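Local coordinates for protein phthiocerol synthesis polyketide synthase type I PpsC (Mycobacterium tuberculosis, PDB 7AHB) that carries the acyltransferase domain of a phthiocerol-pathway polyketide synthase, which probably selects extender units and loads them onto the acyl carrier protein, at residues A[161-166]-A[249-254]; A[208-213]-A[239-244]. One frame throughout, in Å; residues are numbered along the deposited sequence.

Overall arrangement
Both contacts belong to the acyltransferase domain, with centres 18 Å apart and nearest atoms about 6 Å apart, so they do not touch. Along the chain the order is 161-166, 208-213, 239-244, 249-254: contact 2 falls wholly within the span bracketed by contact 1. Contact 1 pairs helix 153-167 with helix 248-254. Contact 2 ties strand 207-211 of the four-stranded antiparallel sheet to the loop leading into that second helix. Helix 287-295 lies beside both, touching Met251 and Met244. Contact 2 thus holds the loop by which the chain leaves the small antiparallel-sheet subdomain, passing His240, whose ring hydrogen-bonds Ser138 of the probable nucleophile elbow, and contact 1 packs the helix that follows.

Contact 1: residues A[161-166]-A[249-254]; sequences AVRSRL and PAMRSE
Leu166, near the C-terminal end of helix 153-167, packs on Met251, its CD1 lying 3.6 Å from CG of the methionine. Both leucine methyls also rest on Ala250, with CD1 3.8 Å and CD2 3.9 Å from its CB. Bends at chi2 (-80°) and chi3 curl the Met251 chain toward the opposite backbone and leave SD 3.7 Å from CA of Arg163. One turn earlier on helix 153-167, Val162 points CG1 at the aliphatic base of Glu254, 3.7 Å from its CB. Beside this apolar patch, partly exposed Arg165 bends at chi2 and chi3 until its guanidinium approaches Glu254, and NH1 forms a short salt bridge of 2.6 Å with OE2. The two side chains meet at about a right angle; NH1 meets OE2 alone, obliquely, and the planes are 43° apart, not the paired, coplanar form. This is nearly antiparallel helix packing at the margin of the acyltransferase fold, the axes running 150° apart and approaching to 10.1 Å. Further out, the carbonyl of Glu254 accepts a hydrogen bond from Arg158, a second polar tie between the helices. Met251 is backed by Trp290 and Met294 of helix 287-295. Arg163 sends its polar end away from helix 248-254 to helix 106-126, where NH2 hydrogen-bonds Gln110 OE1, and its side chain also touches Met139; in related acyltransferases an arginine of this helix receives the extender-unit carboxylate, and the placement here is consistent with that role.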
loop_
_atom_site.group_PDB
_atom_site.type_symbol
_atom_site.label_atom_id
_atom_site.label_comp_id
_atom_site.label_asym_id
_atom_site.label_seq_id
_atom_site.Cartn_x
_atom_site.Cartn_y
_atom_site.Cartn_z
ATOM N N ALA A 161 6.018 13.229 -1.476
ATOM C CA ALA A 161 7.204 14.017 -1.147
ATOM C C ALA A 161 7.007 14.825 0.128
ATOM O O ALA A 161 7.883 14.849 1.002
ATOM C CB ALA A 161 7.543 14.958 -2.297
ATOM N N VAL A 162 5.861 15.502 0.242
ATOM C CA VAL A 162 5.579 16.313 1.423
ATOM C C VAL A 162 5.498 15.425 2.661
ATOM O O VAL A 162 6.204 15.637 3.648
ATOM C CB VAL A 162 4.277 17.111 1.229
ATOM C CG1 VAL A 162 3.852 17.749 2.543
ATOM C CG2 VAL A 162 4.433 18.173 0.137
ATOM N N ARG A 163 4.619 14.420 2.627
ATOM C CA ARG A 163 4.407 13.577 3.801
ATOM C C ARG A 163 5.705 12.925 4.240
ATOM O O ARG A 163 6.033 12.926 5.430
ATOM C CB ARG A 163 3.357 12.502 3.519
ATOM C CG ARG A 163 3.105 11.572 4.719
ATOM C CD ARG A 163 2.295 10.341 4.275
ATOM N NE ARG A 163 2.986 9.638 3.193
ATOM C CZ ARG A 163 2.382 9.105 2.137
ATOM N NH1 ARG A 163 1.043 9.138 2.008
ATOM N NH2 ARG A 163 3.119 8.498 1.232
ATOM N N SER A 164 6.456 12.353 3.287
ATOM C CA SER A 164 7.681 11.638 3.647
ATOM C C SER A 164 8.743 12.578 4.203
ATOM O O SER A 164 9.506 12.189 5.095
ATOM C CB SER A 164 8.226 10.858 2.449
ATOM O OG SER A 164 8.671 11.695 1.422
ATOM N N ARG A 165 8.814 13.810 3.705
ATOM C CA ARG A 165 9.760 14.763 4.276
ATOM C C ARG A 165 9.376 15.139 5.702
ATOM O O ARG A 165 10.253 15.351 6.553
ATOM C CB ARG A 165 9.843 16.019 3.419
ATOM C CG ARG A 165 10.899 16.992 3.911
ATOM C CD ARG A 165 10.358 18.419 4.002
ATOM N NE ARG A 165 9.825 18.882 2.725
ATOM C CZ ARG A 165 8.554 19.213 2.506
ATOM N NH1 ARG A 165 7.658 19.135 3.482
ATOM N NH2 ARG A 165 8.179 19.609 1.285
ATOM N N LEU A 166 8.073 15.273 5.962
ATOM C CA LEU A 166 7.600 15.556 7.309
ATOM C C LEU A 166 7.874 14.405 8.274
ATOM O O LEU A 166 8.114 14.646 9.453
ATOM C CB LEU A 166 6.100 15.871 7.280
ATOM C CG LEU A 166 5.725 17.135 6.487
ATOM C CD1 LEU A 166 4.239 17.376 6.486
ATOM C CD2 LEU A 166 6.442 18.346 7.095
ATOM N N PRO A 249 -0.805 19.736 10.745
ATOM C CA PRO A 249 -0.857 21.144 10.307
ATOM C C PRO A 249 0.079 21.439 9.157
ATOM O O PRO A 249 -0.292 22.164 8.224
ATOM C CB PRO A 249 -0.477 21.930 11.566
ATOM C CG PRO A 249 -0.833 20.975 12.726
ATOM C CD PRO A 249 -0.521 19.602 12.192
ATOM N N ALA A 250 1.289 20.884 9.188
ATOM C CA ALA A 250 2.225 21.124 8.094
ATOM C C ALA A 250 1.735 20.464 6.820
ATOM O O ALA A 250 1.878 21.034 5.735
ATOM C CB ALA A 250 3.620 20.613 8.449
ATOM N N MET A 251 1.143 19.272 6.935
ATOM C CA MET A 251 0.517 18.634 5.775
ATOM C C MET A 251 -0.525 19.547 5.133
ATOM O O MET A 251 -0.520 19.750 3.917
ATOM C CB MET A 251 -0.144 17.312 6.167
ATOM C CG MET A 251 0.811 16.187 6.380
ATOM S SD MET A 251 1.350 15.448 4.845
ATOM C CE MET A 251 -0.094 14.540 4.358
ATOM N N ARG A 252 -1.447 20.082 5.933
ATOM C CA ARG A 252 -2.514 20.918 5.387
ATOM C C ARG A 252 -1.965 22.203 4.795
ATOM O O ARG A 252 -2.489 22.683 3.786
ATOM C CB ARG A 252 -3.552 21.188 6.477
ATOM C CG ARG A 252 -4.340 19.927 6.786
ATOM C CD ARG A 252 -5.092 19.916 8.083
ATOM N NE ARG A 252 -5.697 18.576 8.238
ATOM C CZ ARG A 252 -5.938 17.958 9.401
ATOM N NH1 ARG A 252 -5.625 18.553 10.557
ATOM N NH2 ARG A 252 -6.489 16.740 9.404
ATOM N N SER A 253 -0.871 22.723 5.352
ATOM C CA SER A 253 -0.255 23.926 4.801
ATOM C C SER A 253 0.458 23.631 3.490
ATOM O O SER A 253 0.226 24.301 2.475
ATOM C CB SER A 253 0.723 24.517 5.821
ATOM O OG SER A 253 1.291 25.708 5.350
ATOM N N GLU A 254 1.337 22.630 3.488
ATOM C CA GLU A 254 2.162 22.395 2.309
ATOM C C GLU A 254 1.346 21.881 1.128
ATOM O O GLU A 254 1.711 22.118 -0.027
ATOM C CB GLU A 254 3.269 21.397 2.639
ATOM C CG GLU A 254 4.161 21.834 3.764
ATOM C CD GLU A 254 5.515 22.195 3.297
ATOM O OE1 GLU A 254 5.648 23.248 2.619
ATOM O OE2 GLU A 254 6.470 21.430 3.603
#

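Contact 2: residues A[208-213]-A[239-244]; sequences VISGPP and PHNPAM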
loop_
_atom_site.group_PDB
_atom_site.type_symbol
_atom_site.label_atom_id
_atom_site.label_comp_id
_atom_site.label_asym_id
_atom_site.label_seq_id
_atom_site.Cartn_x
_atom_site.Cartn_y
_atom_site.Cartn_z
ATOM N N VAL A 208 -2.174 -4.729 13.372
ATOM C CA VAL A 208 -0.883 -4.060 13.465
ATOM C C VAL A 208 -0.994 -2.974 14.520
ATOM O O VAL A 208 -1.960 -2.199 14.519
ATOM C CB VAL A 208 -0.436 -3.466 12.113
ATOM C CG1 VAL A 208 0.902 -2.741 12.289
ATOM C CG2 VAL A 208 -0.314 -4.560 11.072
ATOM N N ILE A 209 -0.003 -2.918 15.411
ATOM C CA ILE A 209 0.110 -1.868 16.406
ATOM C C ILE A 209 1.259 -0.945 16.015
ATOM O O ILE A 209 2.207 -1.322 15.306
ATOM C CB ILE A 209 0.313 -2.432 17.827
ATOM C CG1 ILE A 209 1.552 -3.331 17.882
ATOM C CG2 ILE A 209 -0.929 -3.165 18.283
ATOM C CD1 ILE A 209 1.932 -3.779 19.345
ATOM N N SER A 210 1.184 0.279 16.509
ATOM C CA SER A 210 2.132 1.300 16.110
ATOM C C SER A 210 2.496 2.128 17.326
ATOM O O SER A 210 1.635 2.417 18.152
ATOM C CB SER A 210 1.541 2.201 14.992
ATOM O OG SER A 210 2.452 3.220 14.676
ATOM N N GLY A 211 3.772 2.504 17.437
ATOM C CA GLY A 211 4.193 3.340 18.528
ATOM C C GLY A 211 5.697 3.302 18.756
ATOM O O GLY A 211 6.475 2.824 17.927
ATOM N N PRO A 212 6.128 3.831 19.889
ATOM C CA PRO A 212 7.587 3.898 20.186
ATOM C C PRO A 212 8.222 2.518 20.175
ATOM O O PRO A 212 7.632 1.546 20.671
ATOM C CB PRO A 212 7.636 4.526 21.582
ATOM C CG PRO A 212 6.323 5.264 21.738
ATOM C CD PRO A 212 5.299 4.472 20.924
ATOM N N PRO A 213 9.450 2.398 19.645
ATOM C CA PRO A 213 9.988 1.049 19.383
ATOM C C PRO A 213 10.215 0.217 20.626
ATOM O O PRO A 213 10.046 -1.005 20.565
ATOM C CB PRO A 213 11.303 1.327 18.637
ATOM C CG PRO A 213 11.639 2.764 18.960
ATOM C CD PRO A 213 10.299 3.459 19.074
ATOM N N PRO A 239 3.350 5.506 11.972
ATOM C CA PRO A 239 2.159 6.123 11.389
ATOM C C PRO A 239 0.915 5.528 12.028
ATOM O O PRO A 239 0.977 4.551 12.778
ATOM C CB PRO A 239 2.258 5.755 9.919
ATOM C CG PRO A 239 2.940 4.401 9.951
ATOM C CD PRO A 239 3.956 4.521 11.057
ATOM N N HIS A 240 -0.231 6.134 11.722
ATOM C CA HIS A 240 -1.519 5.644 12.219
ATOM C C HIS A 240 -1.518 5.583 13.746
ATOM O O HIS A 240 -1.890 4.576 14.355
ATOM C CB HIS A 240 -1.835 4.283 11.598
ATOM C CG HIS A 240 -1.571 4.236 10.127
ATOM N ND1 HIS A 240 -2.239 5.043 9.228
ATOM C CD2 HIS A 240 -0.663 3.540 9.404
ATOM C CE1 HIS A 240 -1.757 4.837 8.016
ATOM N NE2 HIS A 240 -0.825 3.905 8.089
ATOM N N ASN A 241 -1.111 6.695 14.358
ATOM C CA ASN A 241 -0.831 6.783 15.779
ATOM C C ASN A 241 -0.904 8.247 16.162
ATOM O O ASN A 241 -0.742 9.114 15.284
ATOM C CB ASN A 241 0.563 6.202 16.065
ATOM C CG ASN A 241 0.980 6.337 17.524
ATOM O OD1 ASN A 241 1.372 7.403 17.961
ATOM N ND2 ASN A 241 0.921 5.253 18.264
ATOM N N PRO A 242 -1.185 8.558 17.439
ATOM C CA PRO A 242 -1.148 9.958 17.902
ATOM C C PRO A 242 0.081 10.736 17.498
ATOM O O PRO A 242 0.012 11.965 17.341
ATOM C CB PRO A 242 -1.216 9.805 19.438
ATOM C CG PRO A 242 -2.011 8.550 19.663
ATOM C CD PRO A 242 -1.826 7.661 18.439
ATOM N N ALA A 243 1.225 10.067 17.391
ATOM C CA ALA A 243 2.449 10.751 17.009
ATOM C C ALA A 243 2.255 11.598 15.753
ATOM O O ALA A 243 2.981 12.578 15.543
ATOM C CB ALA A 243 3.569 9.729 16.780
ATOM N N MET A 244 1.295 11.235 14.908
ATOM C CA MET A 244 1.134 11.917 13.621
ATOM C C MET A 244 0.368 13.230 13.733
ATOM O O MET A 244 0.408 14.032 12.785
ATOM C CB MET A 244 0.433 11.005 12.603
ATOM C CG MET A 244 1.195 9.759 12.266
ATOM S SD MET A 244 2.739 10.029 11.389
ATOM C CE MET A 244 3.948 10.081 12.693
#
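Ser210 hydrogen-bonds Pro239 and Asn241 where the last residues of strand 207-211 meet the loop that follows strand 230-232. The strand belongs to the antiparallel sheet of the small, ferredoxin-like subdomain of acyltransferases, and the loop leads back toward the larger α/β part. The Ser210 hydroxyl, swung opposite its own amide nitrogen (chi1 177°), reaches across to the Pro239 carbonyl and donates a 2.7 Å hydrogen bond from OG to its O. OG approaches off the C=O line (C=O...OG 146°) and slightly out of the carbonyl plane. The pyrrolidine itself stays more remote, its CD 4.1 Å from Ser210 OG. Asn241 likewise extends CG away from its backbone N, which brings ND2 up to the backbone of Ser210 and Gly211, with CB 3.8 Å from Ser210 OG. Its ND2 lies 2.9 Å from Ser210 O, but the N-H...O angle of 123° makes this bond weak; the same nitrogen also hydrogen-bonds Glu195 O, just before strand 197-201, and Ser197 OG on it, so several acceptors share the buried amide. ND2 also passes 3.8 Å from Gly211 CA. Between the two loop residues, His240 adopts a left-handed backbone conformation and turns its ring from the strand; Pro239 CB lies on one face, offset toward the ring's rim. NE2 hydrogen-bonds Ser138 OG and ND1 hydrogen-bonds Asn296 O, consistent with the serine-histidine pair of an acyltransferase. The other end of the Asn241 amide closes an Asx turn that opens the 3-10 segment: OD1 accepts Ala243 N at 2.7 Å, in the carbonyl plane and on a lone pair.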